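Local coordinates for cell surface protein (Faecalibacterium prausnitzii A2-165, PDB 4GT6), which is of unknown function but, as an extracellular protein built of BspA-type leucine-rich repeats, probably takes part in protein binding at the bacterial surface, at residues G197-F205 against E257-A265; L122-A132 against I144-M155. One frame throughout, in Å; residues are numbered along the deposited sequence.

Contact 1 of 2, residues G197-F205 against E257-A265. With EDO (1,2-ethanediol), chain G; EDO (1,2-ethanediol), chain F; EDO (1,2-ethanediol), chain L; EDO (1,2-ethanediol), chain H.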
loop_
_atom_site.group_PDB
_atom_site.type_symbol
_atom_site.label_atom_id
_atom_site.label_comp_id
_atom_site.label_asym_id
_atom_site.label_seq_id
_atom_site.Cartn_x
_atom_site.Cartn_y
_atom_site.Cartn_z
ATOM N N GLY A 197 8.860 0.934 -3.344
ATOM C CA GLY A 197 8.312 -0.251 -3.980
ATOM C C GLY A 197 7.042 0.028 -4.751
ATOM O O GLY A 197 6.374 1.038 -4.519
ATOM N N THR A 198 6.684 -0.895 -5.636
ATOM C CA THR A 198 5.479 -0.829 -6.470
ATOM C C THR A 198 4.246 -0.573 -5.609
ATOM O O THR A 198 4.094 -1.275 -4.599
ATOM C CB THR A 198 5.329 -2.171 -7.229
ATOM O OG1 THR A 198 6.570 -2.551 -7.834
ATOM C CG2 THR A 198 4.267 -2.121 -8.274
ATOM N N ASN A 199 3.359 0.367 -6.008
ATOM C CA ASN A 199 2.081 0.651 -5.352
ATOM C C ASN A 199 2.195 1.140 -3.903
ATOM O O ASN A 199 1.178 1.158 -3.198
ATOM C CB ASN A 199 1.172 -0.600 -5.418
ATOM C CG ASN A 199 0.669 -0.883 -6.800
ATOM O OD1 ASN A 199 0.326 0.035 -7.539
ATOM N ND2 ASN A 199 0.670 -2.155 -7.207
ATOM N N ALA A 200 3.373 1.636 -3.483
ATOM C CA ALA A 200 3.545 2.208 -2.129
ATOM C C ALA A 200 2.504 3.280 -1.858
ATOM O O ALA A 200 2.043 3.406 -0.730
ATOM C CB ALA A 200 4.947 2.812 -1.987
ATOM N N PHE A 201 2.115 4.062 -2.908
ATOM C CA PHE A 201 1.136 5.132 -2.751
ATOM C C PHE A 201 -0.089 4.942 -3.666
ATOM O O PHE A 201 -0.815 5.905 -3.942
ATOM C CB PHE A 201 1.812 6.502 -2.990
ATOM C CG PHE A 201 2.883 6.771 -1.958
ATOM C CD1 PHE A 201 2.543 7.068 -0.637
ATOM C CD2 PHE A 201 4.232 6.666 -2.290
ATOM C CE1 PHE A 201 3.536 7.298 0.324
ATOM C CE2 PHE A 201 5.230 6.894 -1.327
ATOM C CZ PHE A 201 4.875 7.220 -0.029
ATOM N N SER A 202 -0.387 3.691 -4.049
ATOM C CA SER A 202 -1.586 3.439 -4.857
ATOM C C SER A 202 -2.846 3.668 -3.996
ATOM O O SER A 202 -2.778 3.605 -2.756
ATOM C CB SER A 202 -1.575 2.026 -5.429
ATOM O OG SER A 202 -1.688 1.068 -4.380
ATOM N N GLU A 203 -3.961 4.071 -4.643
ATOM C CA GLU A 203 -5.241 4.320 -3.957
ATOM C C GLU A 203 -5.132 5.362 -2.803
ATOM O O GLU A 203 -5.826 5.247 -1.804
ATOM C CB GLU A 203 -5.838 2.987 -3.428
ATOM C CG GLU A 203 -6.160 1.990 -4.529
ATOM C CD GLU A 203 -6.721 0.702 -3.955
ATOM O OE1 GLU A 203 -7.865 0.731 -3.456
ATOM O OE2 GLU A 203 -5.988 -0.307 -3.917
ATOM N N CYS A 204 -4.268 6.375 -2.939
ATOM C CA CYS A 204 -4.196 7.433 -1.933
ATOM C C CYS A 204 -5.128 8.547 -2.409
ATOM O O CYS A 204 -4.706 9.556 -2.981
ATOM C CB CYS A 204 -2.766 7.902 -1.721
ATOM S SG CYS A 204 -1.764 6.720 -0.772
ATOM N N PHE A 205 -6.424 8.331 -2.173
ATOM C CA PHE A 205 -7.512 9.174 -2.701
ATOM C C PHE A 205 -7.519 10.633 -2.239
ATOM O O PHE A 205 -8.098 11.464 -2.936
ATOM C CB PHE A 205 -8.886 8.565 -2.367
ATOM C CG PHE A 205 -9.125 7.126 -2.783
ATOM C CD1 PHE A 205 -8.452 6.572 -3.877
ATOM C CD2 PHE A 205 -10.070 6.341 -2.124
ATOM C CE1 PHE A 205 -8.677 5.245 -4.258
ATOM C CE2 PHE A 205 -10.285 5.006 -2.502
ATOM C CZ PHE A 205 -9.590 4.469 -3.563
ATOM N N GLU A 257 4.238 4.576 -13.992
ATOM C CA GLU A 257 4.200 3.384 -13.161
ATOM C C GLU A 257 2.731 3.003 -12.793
ATOM O O GLU A 257 1.797 3.790 -12.993
ATOM C CB GLU A 257 5.116 3.555 -11.928
ATOM C CG GLU A 257 5.488 2.268 -11.193
ATOM C CD GLU A 257 5.888 1.109 -12.088
ATOM O OE1 GLU A 257 7.031 1.131 -12.598
ATOM O OE2 GLU A 257 5.025 0.244 -12.370
ATOM N N THR A 258 2.539 1.762 -12.349
ATOM C CA THR A 258 1.225 1.223 -12.005
ATOM C C THR A 258 0.507 2.153 -11.017
ATOM O O THR A 258 1.122 2.654 -10.071
ATOM C CB THR A 258 1.339 -0.231 -11.492
ATOM O OG1 THR A 258 0.031 -0.747 -11.215
ATOM C CG2 THR A 258 2.209 -0.369 -10.250
ATOM N N HIS A 259 -0.787 2.425 -11.282
ATOM C CA HIS A 259 -1.674 3.272 -10.460
ATOM C C HIS A 259 -1.105 4.691 -10.196
ATOM O O HIS A 259 -1.509 5.328 -9.219
ATOM C CB HIS A 259 -1.996 2.530 -9.128
ATOM C CG HIS A 259 -2.669 1.208 -9.367
ATOM N ND1 HIS A 259 -2.017 0.005 -9.138
ATOM C CD2 HIS A 259 -3.902 0.946 -9.860
ATOM C CE1 HIS A 259 -2.875 -0.946 -9.494
ATOM N NE2 HIS A 259 -4.031 -0.427 -9.911
ATOM N N ALA A 260 -0.200 5.210 -11.074
ATOM C CA ALA A 260 0.416 6.526 -10.817
ATOM C C ALA A 260 -0.619 7.655 -10.802
ATOM O O ALA A 260 -0.436 8.647 -10.094
ATOM C CB ALA A 260 1.503 6.831 -11.857
ATOM N N PHE A 261 -1.705 7.506 -11.588
ATOM C CA PHE A 261 -2.771 8.518 -11.674
ATOM C C PHE A 261 -4.107 7.942 -11.236
ATOM O O PHE A 261 -5.144 8.459 -11.626
ATOM C CB PHE A 261 -2.913 9.050 -13.115
ATOM C CG PHE A 261 -1.808 9.913 -13.660
ATOM C CD1 PHE A 261 -0.684 9.340 -14.254
ATOM C CD2 PHE A 261 -1.934 11.303 -13.684
ATOM C CE1 PHE A 261 0.324 10.140 -14.807
ATOM C CE2 PHE A 261 -0.918 12.104 -14.220
ATOM C CZ PHE A 261 0.202 11.519 -14.785
ATOM N N ASP A 262 -4.113 6.898 -10.401
ATOM C CA ASP A 262 -5.401 6.340 -10.024
ATOM C C ASP A 262 -6.210 7.346 -9.187
ATOM O O ASP A 262 -5.641 8.173 -8.459
ATOM C CB ASP A 262 -5.271 4.965 -9.326
ATOM C CG ASP A 262 -4.651 4.898 -7.919
ATOM O OD1 ASP A 262 -4.208 5.940 -7.408
ATOM O OD2 ASP A 262 -4.629 3.802 -7.336
ATOM N N SER A 263 -7.544 7.324 -9.388
ATOM C CA SER A 263 -8.536 8.099 -8.638
ATOM C C SER A 263 -8.309 9.623 -8.635
ATOM O O SER A 263 -8.604 10.280 -7.626
ATOM C CB SER A 263 -8.649 7.582 -7.204
ATOM O OG SER A 263 -9.123 6.244 -7.216
ATOM N N CYS A 264 -7.842 10.202 -9.761
ATOM C CA CYS A 264 -7.720 11.668 -9.846
ATOM C C CYS A 264 -9.114 12.273 -9.937
ATOM O O CYS A 264 -9.841 11.995 -10.890
ATOM C CB CYS A 264 -6.863 12.082 -11.032
ATOM S SG CYS A 264 -5.131 11.630 -10.854
ATOM N N ALA A 265 -9.497 13.059 -8.945
ATOM C CA ALA A 265 -10.837 13.645 -8.879
ATOM C C ALA A 265 -11.061 14.790 -9.897
ATOM O O ALA A 265 -12.207 15.032 -10.280
ATOM C CB ALA A 265 -11.092 14.169 -7.468
HETATM C C1 EDO G . -4.180 -2.430 -6.496
HETATM O O1 EDO G . -3.030 -3.213 -6.213
HETATM C C2 EDO G . -3.822 -0.940 -6.278
HETATM O O2 EDO G . -3.573 -0.704 -4.914
HETATM C C1 EDO F . 5.735 3.157 -6.857
HETATM O O1 EDO F . 4.564 2.569 -7.490
HETATM C C2 EDO F . 7.032 2.504 -7.435
HETATM O O2 EDO F . 8.230 3.263 -7.223
HETATM C C1 EDO L . 0.352 -4.398 -9.861
HETATM O O1 EDO L . -0.086 -3.052 -9.944
HETATM C C2 EDO L . 1.546 -4.695 -10.785
HETATM O O2 EDO L . 2.715 -4.149 -10.222
HETATM C C1 EDO H . -9.161 8.214 1.946
HETATM O O1 EDO H . -9.875 8.960 1.002
HETATM C C2 EDO H . -8.749 6.848 1.360
HETATM O O2 EDO H . -7.915 6.989 0.197
HETATM O O HOH W 1 -9.608 10.891 -5.212
#
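Turn faces turn where N199 and S202 lie against T258 and H259: a type II turn from G197 to A200 followed by a type I turn from N199 to S202 matches the succession E257 to A260 and H259 to D262, with the CA atoms of S202 and H259 5.6 Å apart. Such matched turns, each following a short strand, belong to the stacked coils of a leucine-rich repeat solenoid, here of the BspA type. The imidazole of H259 meets the amide of N199 edge-on. Its ND1 donates to N199 OD1 over 2.8 Å, with the oxygen in the ring plane but the donor tilted 35° from the carbonyl plane. On one face of the imidazole rests C2 of an ethanediol (chain G), whose O2 donates to E203 OE2; a second ethanediol (chain L) takes a bond from N199 ND2, and both probably come from the crystallisation liquor. D262 reaches across from the crowded position (chi1 69°), its OD2 accepting the backbone N of E203 through the syn lone pair at 2.8 Å, while OD1 has its strongest partner in R237, a salt bridge that probably keeps the carboxylate ionised and turned for the amide. At the far end a water donates to both F205 O and S263 O, and S263 OG approaches F205 CE1 obliquely, 3.2 Å away.

Contact 2 of 2, residues L122-A132 against I144-M155. With EDO (1,2-ethanediol), chain M.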
loop_
_atom_site.group_PDB
_atom_site.type_symbol
_atom_site.label_atom_id
_atom_site.label_comp_id
_atom_site.label_asym_id
_atom_site.label_seq_id
_atom_site.Cartn_x
_atom_site.Cartn_y
_atom_site.Cartn_z
ATOM N N LEU A 122 5.035 2.409 19.483
ATOM C CA LEU A 122 5.838 2.826 18.324
ATOM C C LEU A 122 6.944 3.838 18.666
ATOM O O LEU A 122 7.873 4.028 17.882
ATOM C CB LEU A 122 4.871 3.445 17.313
ATOM C CG LEU A 122 4.936 2.948 15.889
ATOM C CD1 LEU A 122 4.766 1.437 15.803
ATOM C CD2 LEU A 122 3.909 3.624 15.063
ATOM N N ASP A 123 6.853 4.483 19.825
ATOM C CA ASP A 123 7.737 5.576 20.233
ATOM C C ASP A 123 9.260 5.279 20.226
ATOM O O ASP A 123 10.024 6.202 19.958
ATOM C CB ASP A 123 7.303 6.116 21.611
ATOM C CG ASP A 123 5.876 6.679 21.646
ATOM O OD1 ASP A 123 5.318 6.977 20.558
ATOM O OD2 ASP A 123 5.307 6.784 22.750
ATOM N N SER A 124 9.720 4.045 20.520
ATOM C CA SER A 124 11.171 3.778 20.530
ATOM C C SER A 124 11.558 2.529 19.688
ATOM O O SER A 124 12.626 1.949 19.884
ATOM C CB SER A 124 11.677 3.633 21.964
ATOM O OG SER A 124 11.073 2.515 22.592
ATOM N N VAL A 125 10.714 2.179 18.730
ATOM C CA VAL A 125 10.902 1.029 17.856
ATOM C C VAL A 125 12.059 1.280 16.860
ATOM O O VAL A 125 12.284 2.424 16.449
ATOM C CB VAL A 125 9.559 0.691 17.148
ATOM C CG1 VAL A 125 9.235 1.654 15.998
ATOM C CG2 VAL A 125 9.517 -0.756 16.692
ATOM N N THR A 126 12.814 0.221 16.519
ATOM C CA THR A 126 13.897 0.324 15.542
ATOM C C THR A 126 13.579 -0.588 14.365
ATOM O O THR A 126 14.192 -0.443 13.318
ATOM C CB THR A 126 15.270 0.028 16.139
ATOM O OG1 THR A 126 15.281 -1.291 16.671
ATOM C CG2 THR A 126 15.725 1.081 17.157
ATOM N N GLU A 127 12.668 -1.577 14.548
ATOM C CA GLU A 127 12.321 -2.520 13.476
ATOM C C GLU A 127 10.853 -2.823 13.497
ATOM O O GLU A 127 10.319 -3.165 14.549
ATOM C CB GLU A 127 13.080 -3.869 13.612
ATOM C CG GLU A 127 14.594 -3.798 13.536
ATOM C CD GLU A 127 15.215 -5.163 13.762
ATOM O OE1 GLU A 127 15.229 -5.973 12.808
ATOM O OE2 GLU A 127 15.596 -5.457 14.917
ATOM N N ILE A 128 10.202 -2.690 12.354
ATOM C CA ILE A 128 8.780 -3.025 12.191
ATOM C C ILE A 128 8.693 -3.859 10.919
ATOM O O ILE A 128 9.087 -3.371 9.839
ATOM C CB ILE A 128 7.827 -1.804 12.148
ATOM C CG1 ILE A 128 8.119 -0.745 13.229
ATOM C CG2 ILE A 128 6.401 -2.299 12.236
ATOM C CD1 ILE A 128 7.391 0.655 12.956
ATOM N N ASP A 129 8.175 -5.086 11.021
ATOM C CA ASP A 129 8.158 -5.973 9.864
ATOM C C ASP A 129 6.869 -5.848 9.053
ATOM O O ASP A 129 5.960 -5.106 9.412
ATOM C CB ASP A 129 8.410 -7.428 10.290
ATOM C CG ASP A 129 9.271 -8.256 9.327
ATOM O OD1 ASP A 129 9.344 -7.897 8.094
ATOM O OD2 ASP A 129 9.826 -9.295 9.775
ATOM N N SER A 130 6.824 -6.553 7.921
ATOM C CA SER A 130 5.751 -6.497 6.918
ATOM C C SER A 130 4.353 -6.522 7.490
ATOM O O SER A 130 4.067 -7.337 8.381
ATOM C CB SER A 130 5.871 -7.685 5.967
ATOM O OG SER A 130 7.202 -7.728 5.476
ATOM N N GLU A 131 3.483 -5.634 6.949
ATOM C CA GLU A 131 2.040 -5.572 7.220
ATOM C C GLU A 131 1.690 -5.490 8.711
ATOM O O GLU A 131 0.597 -5.926 9.090
ATOM C CB GLU A 131 1.413 -6.862 6.661
ATOM C CG GLU A 131 1.574 -7.032 5.156
ATOM C CD GLU A 131 1.022 -8.365 4.694
ATOM O OE1 GLU A 131 1.609 -9.419 5.036
ATOM O OE2 GLU A 131 -0.063 -8.353 4.074
ATOM N N ALA A 132 2.562 -4.903 9.539
ATOM C CA ALA A 132 2.316 -4.840 10.979
ATOM C C ALA A 132 1.049 -4.058 11.307
ATOM O O ALA A 132 0.414 -4.375 12.306
ATOM C CB ALA A 132 3.506 -4.210 11.689
ATOM N N ILE A 144 6.946 7.647 12.737
ATOM C CA ILE A 144 7.948 6.582 12.729
ATOM C C ILE A 144 9.225 7.193 13.310
ATOM O O ILE A 144 9.691 8.211 12.793
ATOM C CB ILE A 144 8.124 5.959 11.312
ATOM C CG1 ILE A 144 6.807 5.308 10.794
ATOM C CG2 ILE A 144 9.290 4.967 11.266
ATOM C CD1 ILE A 144 6.195 4.091 11.672
ATOM N N PRO A 145 9.772 6.645 14.419
ATOM C CA PRO A 145 10.955 7.271 15.036
ATOM C C PRO A 145 12.266 7.054 14.307
ATOM O O PRO A 145 12.414 6.084 13.561
ATOM C CB PRO A 145 11.038 6.589 16.410
ATOM C CG PRO A 145 10.473 5.249 16.183
ATOM C CD PRO A 145 9.343 5.455 15.196
ATOM N N GLU A 146 13.230 7.976 14.571
ATOM C CA GLU A 146 14.580 7.883 14.020
ATOM C C GLU A 146 15.182 6.547 14.476
ATOM O O GLU A 146 15.010 6.153 15.623
ATOM C CB GLU A 146 15.439 9.103 14.441
ATOM C CG GLU A 146 15.002 10.432 13.814
ATOM C CD GLU A 146 15.271 10.645 12.329
ATOM O OE1 GLU A 146 15.954 9.793 11.716
ATOM O OE2 GLU A 146 14.766 11.647 11.767
ATOM N N GLY A 147 15.814 5.830 13.555
ATOM C CA GLY A 147 16.365 4.516 13.875
ATOM C C GLY A 147 15.699 3.429 13.053
ATOM O O GLY A 147 16.309 2.388 12.792
ATOM N N VAL A 148 14.449 3.673 12.600
ATOM C CA VAL A 148 13.767 2.760 11.682
ATOM C C VAL A 148 14.379 2.997 10.282
ATOM O O VAL A 148 14.421 4.143 9.837
ATOM C CB VAL A 148 12.237 2.937 11.692
ATOM C CG1 VAL A 148 11.600 2.085 10.586
ATOM C CG2 VAL A 148 11.646 2.545 13.063
ATOM N N THR A 149 14.878 1.943 9.616
ATOM C CA THR A 149 15.587 2.143 8.328
ATOM C C THR A 149 14.750 1.806 7.100
ATOM O O THR A 149 15.188 2.067 5.975
ATOM C CB THR A 149 16.927 1.388 8.321
ATOM O OG1 THR A 149 16.678 -0.002 8.591
ATOM C CG2 THR A 149 17.913 1.961 9.358
ATOM N N SER A 150 13.556 1.249 7.281
ATOM C CA SER A 150 12.657 1.046 6.139
ATOM C C SER A 150 11.226 0.914 6.581
ATOM O O SER A 150 10.953 0.579 7.731
ATOM C CB SER A 150 13.051 -0.169 5.296
ATOM O OG SER A 150 12.903 -1.378 6.015
ATOM N N VAL A 151 10.299 1.188 5.661
ATOM C CA VAL A 151 8.885 0.986 5.931
ATOM C C VAL A 151 8.589 -0.316 5.218
ATOM O O VAL A 151 8.607 -0.343 3.983
ATOM C CB VAL A 151 7.998 2.174 5.472
ATOM C CG1 VAL A 151 6.515 1.857 5.723
ATOM C CG2 VAL A 151 8.396 3.442 6.210
ATOM N N ALA A 152 8.409 -1.412 5.977
ATOM C CA ALA A 152 8.247 -2.754 5.385
ATOM C C ALA A 152 6.967 -2.855 4.537
ATOM O O ALA A 152 6.066 -2.023 4.666
ATOM C CB ALA A 152 8.272 -3.820 6.474
ATOM N N ASP A 153 6.931 -3.825 3.623
ATOM C CA ASP A 153 5.834 -3.977 2.665
ATOM C C ASP A 153 4.469 -4.083 3.341
ATOM O O ASP A 153 4.333 -4.748 4.371
ATOM C CB ASP A 153 6.055 -5.182 1.738
ATOM C CG ASP A 153 6.112 -6.519 2.430
ATOM O OD1 ASP A 153 7.182 -6.853 3.000
ATOM O OD2 ASP A 153 5.083 -7.211 2.448
ATOM N N GLY A 154 3.508 -3.360 2.783
ATOM C CA GLY A 154 2.118 -3.346 3.230
ATOM C C GLY A 154 1.903 -2.893 4.656
ATOM O O GLY A 154 0.855 -3.179 5.230
HETATM N N MSE A 155 2.884 -2.179 5.233
HETATM C CA MSE A 155 2.812 -1.790 6.647
HETATM C C MSE A 155 1.518 -1.071 7.003
HETATM O O MSE A 155 0.933 -1.419 8.037
HETATM C CB MSE A 155 4.008 -0.946 7.095
HETATM C CG MSE A 155 3.899 -0.484 8.578
HETATM SE SE MSE A 155 5.535 0.295 9.202
HETATM C CE MSE A 155 6.570 -1.197 8.740
HETATM C C1 EDO M . 3.882 5.058 26.608
HETATM O O1 EDO M . 3.354 5.508 27.849
HETATM C C2 EDO M . 4.958 6.007 26.028
HETATM O O2 EDO M . 5.727 5.358 25.004
HETATM O O HOH W 2 13.768 4.370 17.532
HETATM O O HOH W 3 14.283 -0.712 10.572
HETATM O O HOH W 4 11.865 -1.851 10.017
#
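With its chi1 of 62° placing CG between the backbone N and the carbonyl carbon, D153 turns its carboxylate to S130, whose own chi1 of -52° sets OG beside its backbone N. S130 OG donates to D153 OD1 over 2.6 Å, coming from above the carboxylate plane. The neighbouring backbone adds a second grip, E131 N donating to D153 O at 2.9 Å, and E131 CA makes a CA-H...O contact with G154 O. With a serine hydroxyl on its side chain and an amide on its carbonyl, D153 joins the type II turn D129 to A132 to the equivalent turn A152 to M155; an alanine here would probably leave S130 OG without its acceptor and free to rotate.

The two segments are successive coils of a leucine-rich repeat solenoid of the BspA type, and their apolar side chains meet in its interior. I128 lies between I144 and M155: its CD1 touches I144 CD1 at 3.9 Å, and its CG2 meets CE of selenomethionine M155, whose side chain crosses it at about a right angle. L122 CD2 also reaches I144 CD1, while I105 of the preceding coil lies against L122, V125 and I128. Farther along, P145 lays its CG 3.3 Å from L122 O. V125 CG1 packs against the same CG and lies 3.9 Å from V148 CG2. I144, M155 and V125 each have two conformers, and these contacts belong to one of them.

Ahead of the strands, one water donates to T126 O and accepts from T149 N, and another donates to V125 O, 2.7 Å away, and to E146 O; between strands 127-128 and 150-151 a third accepts from I128 N and gives a weak bond to S150 O.

Along the chain the contacts come in series, contact 2 closing before contact 1 opens; their centres stand about 22 Å apart and their nearest atoms about 7 Å, without touching. Both join coils of one curved solenoid. Contact 2 lies where the sheet ending in strand 127-128 gives way to the parallel sheet that begins with 150-151 and runs through 173-174 to 195-196, and contact 1 follows that last strand. Contact 2 joins neighbouring coils, whereas contact 1 brings together turns 52 residues apart along the chain, the stretch between them holding strands 209-212, 224-227, 233-237, 246-248 and 253-256. The turns close up across these strands, consistent with one continuous solenoid.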